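Local structure of conserved uncharacterized protein (predicted phosphoesterase COG0622) (Streptococcus pneumoniae, 3CK2) at residues V11-H16 / P130-Q135; V36-D41 / I54-N60. The protein is a predicted metal-dependent phosphoesterase of the calcineurin-like superfamily that binds two manganese ions and probably hydrolyses phosphate ester bonds, perhaps as a phosphodiesterase. All coordinates share one frame; numbering follows the deposited sequence.

Contact 1. Residues V11-H16 / P130-Q135. With MN (manganese (II) ion), chain B.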
ATOM      1  N   VAL A  11       0.776  -1.914  -4.544  1.00 20.98           N
ATOM      2  CA  VAL A  11       0.515  -1.880  -3.106  1.00 20.55           C
ATOM      3  C   VAL A  11      -0.612  -2.860  -2.785  1.00 21.24           C
ATOM      4  O   VAL A  11      -1.683  -2.779  -3.397  1.00 21.06           O
ATOM      5  CB  VAL A  11       0.103  -0.449  -2.648  1.00 19.84           C
ATOM      6  CG1 VAL A  11       0.053  -0.369  -1.112  1.00 17.48           C
ATOM      7  CG2 VAL A  11       1.065   0.605  -3.234  1.00 19.35           C
HETATM    8  N   MSE A  12      -0.382  -3.763  -1.826  1.00 22.20           N
HETATM    9  CA  MSE A  12      -1.453  -4.631  -1.291  1.00 22.85           C
HETATM   10  C   MSE A  12      -1.399  -4.677   0.234  1.00 21.46           C
HETATM   11  O   MSE A  12      -0.529  -4.097   0.837  1.00 21.45           O
HETATM   12  CB  MSE A  12      -1.365  -6.043  -1.889  1.00 23.29           C
HETATM   13  CG  MSE A  12      -0.094  -6.750  -1.501  1.00 25.56           C
HETATM   14 SE   MSE A  12       0.066  -8.554  -2.208  0.80 30.60          SE
HETATM   15  CE  MSE A  12       2.014  -8.590  -2.270  1.00 22.26           C
ATOM     16  N   SER A  13      -2.355  -5.353   0.853  1.00 21.14           N
ATOM     17  CA  SER A  13      -2.514  -5.331   2.295  1.00 20.84           C
ATOM     18  C   SER A  13      -3.576  -6.274   2.757  1.00 20.55           C
ATOM     19  O   SER A  13      -4.547  -6.535   2.045  1.00 18.96           O
ATOM     20  CB  SER A  13      -2.904  -3.924   2.781  1.00 21.38           C
ATOM     21  OG  SER A  13      -2.736  -3.780   4.177  1.00 20.52           O
ATOM     22  N   ASP A  14      -3.408  -6.742   4.004  1.00 21.45           N
ATOM     23  CA  ASP A  14      -4.483  -7.447   4.734  1.00 20.74           C
ATOM     24  C   ASP A  14      -4.935  -8.679   3.934  1.00 20.94           C
ATOM     25  O   ASP A  14      -6.134  -8.904   3.676  1.00 20.86           O
ATOM     26  CB  ASP A  14      -5.638  -6.494   5.062  1.00 20.12           C
ATOM     27  CG  ASP A  14      -5.255  -5.432   6.087  1.00 20.09           C
ATOM     28  OD1 ASP A  14      -5.422  -5.708   7.322  1.00 16.43           O
ATOM     29  OD2 ASP A  14      -4.833  -4.312   5.659  1.00 19.78           O
ATOM     30  N   SER A  15      -3.922  -9.486   3.603  1.00 20.93           N
ATOM     31  CA  SER A  15      -4.036 -10.742   2.860  1.00 20.31           C
ATOM     32  C   SER A  15      -4.427 -11.955   3.746  1.00 19.78           C
ATOM     33  O   SER A  15      -4.970 -12.913   3.251  1.00 19.50           O
ATOM     34  CB  SER A  15      -2.728 -11.005   2.092  1.00 20.42           C
ATOM     35  OG  SER A  15      -1.581 -10.771   2.884  1.00 21.13           O
ATOM     36  N   HIS A  16      -4.139 -11.889   5.040  1.00 19.57           N
ATOM     37  CA  HIS A  16      -4.732 -12.749   6.074  1.00 19.38           C
ATOM     38  C   HIS A  16      -4.650 -14.250   5.813  1.00 19.24           C
ATOM     39  O   HIS A  16      -5.667 -14.962   5.759  1.00 18.13           O
ATOM     40  CB  HIS A  16      -6.177 -12.297   6.407  1.00 19.34           C
ATOM     41  CG  HIS A  16      -6.221 -11.065   7.263  1.00 17.70           C
ATOM     42  ND1 HIS A  16      -5.921 -11.083   8.611  1.00 14.37           N
ATOM     43  CD2 HIS A  16      -6.454  -9.779   6.950  1.00 17.23           C
ATOM     44  CE1 HIS A  16      -5.987  -9.862   9.093  1.00 17.61           C
ATOM     45  NE2 HIS A  16      -6.301  -9.044   8.102  1.00 18.84           N
ATOM     46  N   PRO A 130      -4.731   0.316  -0.066  1.00 19.02           N
ATOM     47  CA  PRO A 130      -5.068  -0.422  -1.285  1.00 18.88           C
ATOM     48  C   PRO A 130      -6.371  -1.241  -1.201  1.00 18.81           C
ATOM     49  O   PRO A 130      -6.730  -1.842  -2.176  1.00 17.71           O
ATOM     50  CB  PRO A 130      -3.857  -1.356  -1.450  1.00 19.23           C
ATOM     51  CG  PRO A 130      -3.440  -1.644  -0.040  1.00 18.48           C
ATOM     52  CD  PRO A 130      -3.604  -0.316   0.662  1.00 19.87           C
ATOM     53  N   GLY A 131      -7.060  -1.221  -0.051  1.00 19.05           N
ATOM     54  CA  GLY A 131      -8.085  -2.186   0.299  1.00 19.04           C
ATOM     55  C   GLY A 131      -7.492  -3.440   0.903  1.00 19.72           C
ATOM     56  O   GLY A 131      -6.272  -3.532   1.133  1.00 21.04           O
ATOM     57  N   SER A 132      -8.353  -4.428   1.172  1.00 19.85           N
ATOM     58  CA  SER A 132      -7.916  -5.780   1.524  1.00 18.92           C
ATOM     59  C   SER A 132      -7.988  -6.754   0.327  1.00 18.86           C
ATOM     60  O   SER A 132      -9.032  -6.918  -0.316  1.00 18.30           O
ATOM     61  CB  SER A 132      -8.696  -6.313   2.720  1.00 18.98           C
ATOM     62  OG  SER A 132      -8.376  -7.677   2.926  1.00 18.10           O
ATOM     63  N   ILE A 133      -6.863  -7.425   0.049  1.00 18.73           N
ATOM     64  CA  ILE A 133      -6.800  -8.374  -1.062  1.00 18.23           C
ATOM     65  C   ILE A 133      -7.498  -9.706  -0.707  1.00 18.71           C
ATOM     66  O   ILE A 133      -7.612 -10.557  -1.562  1.00 18.48           O
ATOM     67  CB  ILE A 133      -5.297  -8.563  -1.552  1.00 18.86           C
ATOM     68  CG1 ILE A 133      -5.211  -9.083  -3.004  1.00 18.79           C
ATOM     69  CG2 ILE A 133      -4.401  -9.382  -0.542  1.00 16.94           C
ATOM     70  CD1 ILE A 133      -3.790  -8.995  -3.579  1.00 17.03           C
ATOM     71  N   SER A 134      -7.939  -9.895   0.558  1.00 18.66           N
ATOM     72  CA  SER A 134      -8.621 -11.130   0.996  1.00 17.57           C
ATOM     73  C   SER A 134      -9.909 -10.921   1.762  1.00 17.31           C
ATOM     74  O   SER A 134     -10.731 -11.788   1.733  1.00 17.88           O
ATOM     75  CB  SER A 134      -7.708 -11.971   1.882  1.00 17.42           C
ATOM     76  OG  SER A 134      -6.569 -12.339   1.170  1.00 18.52           O
ATOM     77  N   GLN A 135     -10.079  -9.803   2.470  1.00 17.93           N
ATOM     78  CA  GLN A 135     -11.209  -9.602   3.396  1.00 17.77           C
ATOM     79  C   GLN A 135     -11.727  -8.187   3.270  1.00 18.89           C
ATOM     80  O   GLN A 135     -11.498  -7.338   4.159  1.00 19.88           O
ATOM     81  CB  GLN A 135     -10.736  -9.784   4.837  1.00 18.97           C
ATOM     82  CG  GLN A 135     -10.429 -11.218   5.214  1.00 17.41           C
ATOM     83  CD  GLN A 135     -10.006 -11.387   6.635  1.00 17.89           C
ATOM     84  OE1 GLN A 135      -9.686 -12.504   7.047  1.00 19.15           O
ATOM     85  NE2 GLN A 135      -9.999 -10.316   7.404  1.00 16.92           N
TER
HETATM   86 MN    MN B 201      -6.439  -6.809   8.785  0.80 18.33          MN
HETATM   87  O   HOH W   1      -7.633  -7.745  10.387  1.00 18.54           O
HETATM   88  O   HOH W   2      -6.918  -5.051  10.020  1.00 20.43           O
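In both Gln135 and His16 the first side-chain torsion sets CG opposite the carbonyl carbon, chi1 -72° and -76°, and with the glutamine extended beyond CG this brings its terminal amide over one face of the imidazole. The two planes are almost parallel, 4° apart, and Gln135 NE2 stands 3.6 Å from His16 CD2, displaced toward the rim of the ring. The amide therefore stacks on the ring of a metal ligand while His16 NE2 binds manganese at 2.3 Å; the other ring nitrogen, ND1, is hydrogen-bonded to Glu43.

Alongside, the backbone of 11-16 offers three successive carbonyls to the loop 130-135. Ser13 O takes a nearly linear bond from Ile133 N at 3.2 Å. Asp14 O receives Ser132 OG at 2.7 Å, and Ser15 O receives Ser134 OG, both hydroxyls approaching tilted from the carbonyl plane. Ser132 OG in turn accepts from the backbone N of Ser134 and Gln135, an ST turn and ST motif, so this one hydroxyl holds its own loop in shape while gripping the metal-binding segment.

Apolar contacts flank these bonds: at the strand end the Pro130 ring rests against Val11 CG1 and Ser13 CB, and Ile133 sends CD1 to Met12 SE and CG2 to Ser15 CB at 3.5 Å, beneath helix 19-29.

The Asp-X-His sequence here is the first metal-binding motif of calcineurin-like phosphoesterases. Asp14 OD1 reaches the ion at 2.1 Å, and OD2 is engaged by Ser13 OG and by the backbone N of His113. Asp41, His115 and two waters complete the site. This chemistry is consistent with the loop helping to position the ligands: hydroxyls hold the backbone of 14-15, the Gln135 amide stacks on His16, and Gln135 O is hydrogen-bonded to His115 ND1.

Contact 2. Residues V36-D41 / I54-N60. With MN (manganese (II) ion), chain B.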
ATOM      1  N   VAL A  36       7.095  -3.049  -4.962  1.00 22.18           N
ATOM      2  CA  VAL A  36       5.903  -3.748  -4.557  1.00 22.23           C
ATOM      3  C   VAL A  36       5.809  -3.655  -3.050  1.00 22.67           C
ATOM      4  O   VAL A  36       6.760  -3.993  -2.360  1.00 23.58           O
ATOM      5  CB  VAL A  36       5.881  -5.227  -5.059  1.00 23.14           C
ATOM      6  CG1 VAL A  36       4.586  -5.953  -4.589  1.00 19.19           C
ATOM      7  CG2 VAL A  36       5.994  -5.269  -6.581  1.00 22.66           C
ATOM      8  N   PHE A  37       4.645  -3.217  -2.543  1.00 22.57           N
ATOM      9  CA  PHE A  37       4.429  -3.015  -1.086  1.00 22.41           C
ATOM     10  C   PHE A  37       3.310  -3.864  -0.494  1.00 22.02           C
ATOM     11  O   PHE A  37       2.257  -4.033  -1.103  1.00 22.63           O
ATOM     12  CB  PHE A  37       4.074  -1.548  -0.793  1.00 22.07           C
ATOM     13  CG  PHE A  37       5.116  -0.599  -1.213  1.00 22.05           C
ATOM     14  CD1 PHE A  37       6.086  -0.201  -0.323  1.00 20.68           C
ATOM     15  CD2 PHE A  37       5.147  -0.115  -2.515  1.00 21.41           C
ATOM     16  CE1 PHE A  37       7.067   0.671  -0.696  1.00 21.64           C
ATOM     17  CE2 PHE A  37       6.151   0.756  -2.903  1.00 24.08           C
ATOM     18  CZ  PHE A  37       7.119   1.148  -1.978  1.00 22.76           C
ATOM     19  N   HIS A  38       3.503  -4.316   0.735  1.00 21.60           N
ATOM     20  CA  HIS A  38       2.445  -5.014   1.463  1.00 21.33           C
ATOM     21  C   HIS A  38       2.341  -4.317   2.800  1.00 21.36           C
ATOM     22  O   HIS A  38       3.328  -4.180   3.473  1.00 22.38           O
ATOM     23  CB  HIS A  38       2.770  -6.499   1.602  1.00 21.07           C
ATOM     24  CG  HIS A  38       1.651  -7.322   2.137  1.00 19.92           C
ATOM     25  ND1 HIS A  38       1.062  -7.077   3.359  1.00 19.72           N
ATOM     26  CD2 HIS A  38       1.043  -8.421   1.638  1.00 20.88           C
ATOM     27  CE1 HIS A  38       0.111  -7.969   3.563  1.00 22.71           C
ATOM     28  NE2 HIS A  38       0.064  -8.787   2.524  1.00 20.52           N
ATOM     29  N   ASN A  39       1.157  -3.838   3.167  1.00 21.36           N
ATOM     30  CA  ASN A  39       1.007  -2.963   4.331  1.00 21.19           C
ATOM     31  C   ASN A  39       0.585  -3.698   5.617  1.00 21.32           C
ATOM     32  O   ASN A  39       0.150  -3.083   6.594  1.00 20.41           O
ATOM     33  CB  ASN A  39       0.035  -1.824   4.000  1.00 21.21           C
ATOM     34  CG  ASN A  39       0.477  -0.993   2.803  1.00 20.99           C
ATOM     35  OD1 ASN A  39       1.663  -0.989   2.444  1.00 22.40           O
ATOM     36  ND2 ASN A  39      -0.486  -0.261   2.182  1.00 17.29           N
ATOM     37  N   GLY A  40       0.719  -5.023   5.583  1.00 22.01           N
ATOM     38  CA  GLY A  40       0.612  -5.866   6.755  1.00 21.63           C
ATOM     39  C   GLY A  40      -0.658  -6.680   6.887  1.00 21.87           C
ATOM     40  O   GLY A  40      -1.570  -6.651   6.049  1.00 22.05           O
ATOM     41  N   ASP A  41      -0.704  -7.394   8.003  1.00 22.59           N
ATOM     42  CA  ASP A  41      -1.720  -8.408   8.298  1.00 21.98           C
ATOM     43  C   ASP A  41      -1.708  -9.488   7.225  1.00 22.00           C
ATOM     44  O   ASP A  41      -2.740  -9.851   6.682  1.00 23.46           O
ATOM     45  CB  ASP A  41      -3.081  -7.755   8.428  1.00 21.71           C
ATOM     46  CG  ASP A  41      -3.416  -7.355   9.820  1.00 19.48           C
ATOM     47  OD1 ASP A  41      -2.556  -7.429  10.699  1.00 15.09           O
ATOM     48  OD2 ASP A  41      -4.598  -6.961  10.011  1.00 20.59           O
ATOM     49  N   ILE A  54       9.559  -7.409  -2.146  1.00 22.55           N
ATOM     50  CA  ILE A  54       8.411  -6.709  -1.567  1.00 22.46           C
ATOM     51  C   ILE A  54       8.793  -5.933  -0.308  1.00 22.78           C
ATOM     52  O   ILE A  54       9.524  -6.456   0.518  1.00 23.36           O
ATOM     53  CB  ILE A  54       7.246  -7.695  -1.209  1.00 22.24           C
ATOM     54  CG1 ILE A  54       6.774  -8.459  -2.456  1.00 20.38           C
ATOM     55  CG2 ILE A  54       6.082  -6.934  -0.549  1.00 21.02           C
ATOM     56  CD1 ILE A  54       5.729  -9.505  -2.143  1.00 21.29           C
ATOM     57  N   ARG A  55       8.280  -4.703  -0.162  1.00 22.56           N
ATOM     58  CA  ARG A  55       8.446  -3.941   1.079  1.00 22.37           C
ATOM     59  C   ARG A  55       7.258  -4.156   1.987  1.00 21.94           C
ATOM     60  O   ARG A  55       6.154  -3.746   1.649  1.00 22.28           O
ATOM     61  CB  ARG A  55       8.607  -2.442   0.806  1.00 22.49           C
ATOM     62  CG  ARG A  55       9.737  -2.088  -0.127  1.00 24.11           C
ATOM     63  CD  ARG A  55      11.056  -2.179   0.593  1.00 27.10           C
ATOM     64  NE  ARG A  55      11.410  -0.943   1.288  1.00 28.37           N
ATOM     65  CZ  ARG A  55      12.440  -0.817   2.121  1.00 27.13           C
ATOM     66  NH1 ARG A  55      13.215  -1.851   2.406  1.00 27.13           N
ATOM     67  NH2 ARG A  55      12.682   0.358   2.683  1.00 27.85           N
ATOM     68  N   VAL A  56       7.481  -4.769   3.150  1.00 21.09           N
ATOM     69  CA  VAL A  56       6.360  -5.212   4.038  1.00 20.86           C
ATOM     70  C   VAL A  56       6.506  -4.688   5.468  1.00 20.33           C
ATOM     71  O   VAL A  56       7.594  -4.639   6.039  1.00 19.72           O
ATOM     72  CB  VAL A  56       6.172  -6.795   3.995  1.00 20.60           C
ATOM     73  CG1 VAL A  56       7.460  -7.530   4.364  1.00 18.46           C
ATOM     74  CG2 VAL A  56       4.958  -7.278   4.835  1.00 19.98           C
ATOM     75  N   VAL A  57       5.388  -4.261   6.028  1.00 21.33           N
ATOM     76  CA  VAL A  57       5.352  -3.736   7.427  1.00 20.88           C
ATOM     77  C   VAL A  57       4.459  -4.636   8.315  1.00 21.73           C
ATOM     78  O   VAL A  57       3.725  -5.507   7.819  1.00 22.14           O
ATOM     79  CB  VAL A  57       4.925  -2.236   7.487  1.00 20.27           C
ATOM     80  CG1 VAL A  57       6.050  -1.380   6.923  1.00 16.07           C
ATOM     81  CG2 VAL A  57       3.576  -2.028   6.755  1.00 18.17           C
ATOM     82  N   LYS A  58       4.569  -4.439   9.627  1.00 21.82           N
ATOM     83  CA  LYS A  58       3.839  -5.246  10.573  1.00 21.28           C
ATOM     84  C   LYS A  58       2.395  -4.779  10.800  1.00 20.75           C
ATOM     85  O   LYS A  58       2.165  -3.620  11.127  1.00 19.44           O
ATOM     86  CB  LYS A  58       4.546  -5.246  11.920  1.00 21.04           C
ATOM     87  CG  LYS A  58       3.985  -6.292  12.931  1.00 21.62           C
ATOM     88  CD  LYS A  58       4.354  -5.853  14.382  1.00 21.86           C
ATOM     89  CE  LYS A  58       3.856  -6.856  15.463  1.00 23.12           C
ATOM     90  NZ  LYS A  58       2.404  -7.028  15.479  1.00 23.01           N
ATOM     91  N   GLY A  59       1.458  -5.728  10.691  1.00 19.88           N
ATOM     92  CA  GLY A  59       0.084  -5.518  11.099  1.00 19.80           C
ATOM     93  C   GLY A  59      -0.177  -6.001  12.517  1.00 19.40           C
ATOM     94  O   GLY A  59       0.621  -6.753  13.098  1.00 19.31           O
ATOM     95  N   ASN A  60      -1.300  -5.592  13.096  1.00 19.17           N
ATOM     96  CA  ASN A  60      -1.644  -6.101  14.436  1.00 18.76           C
ATOM     97  C   ASN A  60      -1.897  -7.628  14.503  1.00 18.07           C
ATOM     98  O   ASN A  60      -1.782  -8.218  15.579  1.00 18.90           O
ATOM     99  CB  ASN A  60      -2.814  -5.338  15.043  1.00 19.28           C
ATOM    100  CG  ASN A  60      -4.096  -5.456  14.234  1.00 19.26           C
ATOM    101  OD1 ASN A  60      -4.099  -5.149  13.049  1.00 22.27           O
ATOM    102  ND2 ASN A  60      -5.205  -5.840  14.892  1.00 15.35           N
TER
HETATM  103 MN    MN B 201      -6.439  -6.809   8.785  0.80 18.33          MN
HETATM  104  O   HOH W   1      -7.633  -7.745  10.387  1.00 18.54           O
HETATM  105  O   HOH W   2      -6.918  -5.051  10.020  1.00 20.43           O
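The imidazole of His38 has Gly40 N at its edge, in the ring plane, donating to ND1 at 3.0 Å, while NE2, which probably carries the proton, is hydrogen-bonded to Ser15 OG; Val56 CG2 approaches the ring obliquely. Phe37 lies beside Arg55, both pointing the same way, and Arg55 CB comes obliquely to the phenyl ring, 3.6 Å from CD1. The guanidinium is turned 69° from that ring and finds its partner in Thr73.

Strands 36-38 and 54-56 run parallel, joined by Arg55 N to Val36 O, His38 N to Arg55 O at 2.9 Å and, longer, Val57 N to His38 O.

Beyond them, Gly40 and Gly59 pass with their CA atoms 4.4 Å apart, and Asp41 OD1 lies 3.3 Å from Gly59 CA and accepts a hydrogen bond from the backbone N of Met61. Asp41 OD2 bridges the two manganese ions, 2.2 Å from the one it shares with Asp14, and Asn60 OD1 binds the other ion, as in the dinuclear centres of this superfamily.

Strand 54-56 borders its sheet, next to 35-38, which neighbours 7-12. Ile54 and His38 meet Met12 on one face; Phe37 packs on strands 70-75 and 78-83 of the second sheet, Arg55 on 70-75.

Both contacts are largely buried and gather at the carboxy-terminal ends of neighbouring parallel strands, 7-12 and 35-38, where the metal centre lies. Contact 2 is ordinary sheet pairing that runs on into ligand-bearing loops, held by backbone bonds; contact 1 joins a strand end to a loop that follows strand 125-130 of the other sheet, and depends more on side-chain hydroxyls and stacking. The sheet bond between Met12 N and Phe37 O, at 2.7 Å, joins them directly, together with the serine-histidine bond. One manganese ion and its two waters belong to both; of the two contacts, only contact 2 contributes ligands to the second ion, beside His84 and His113.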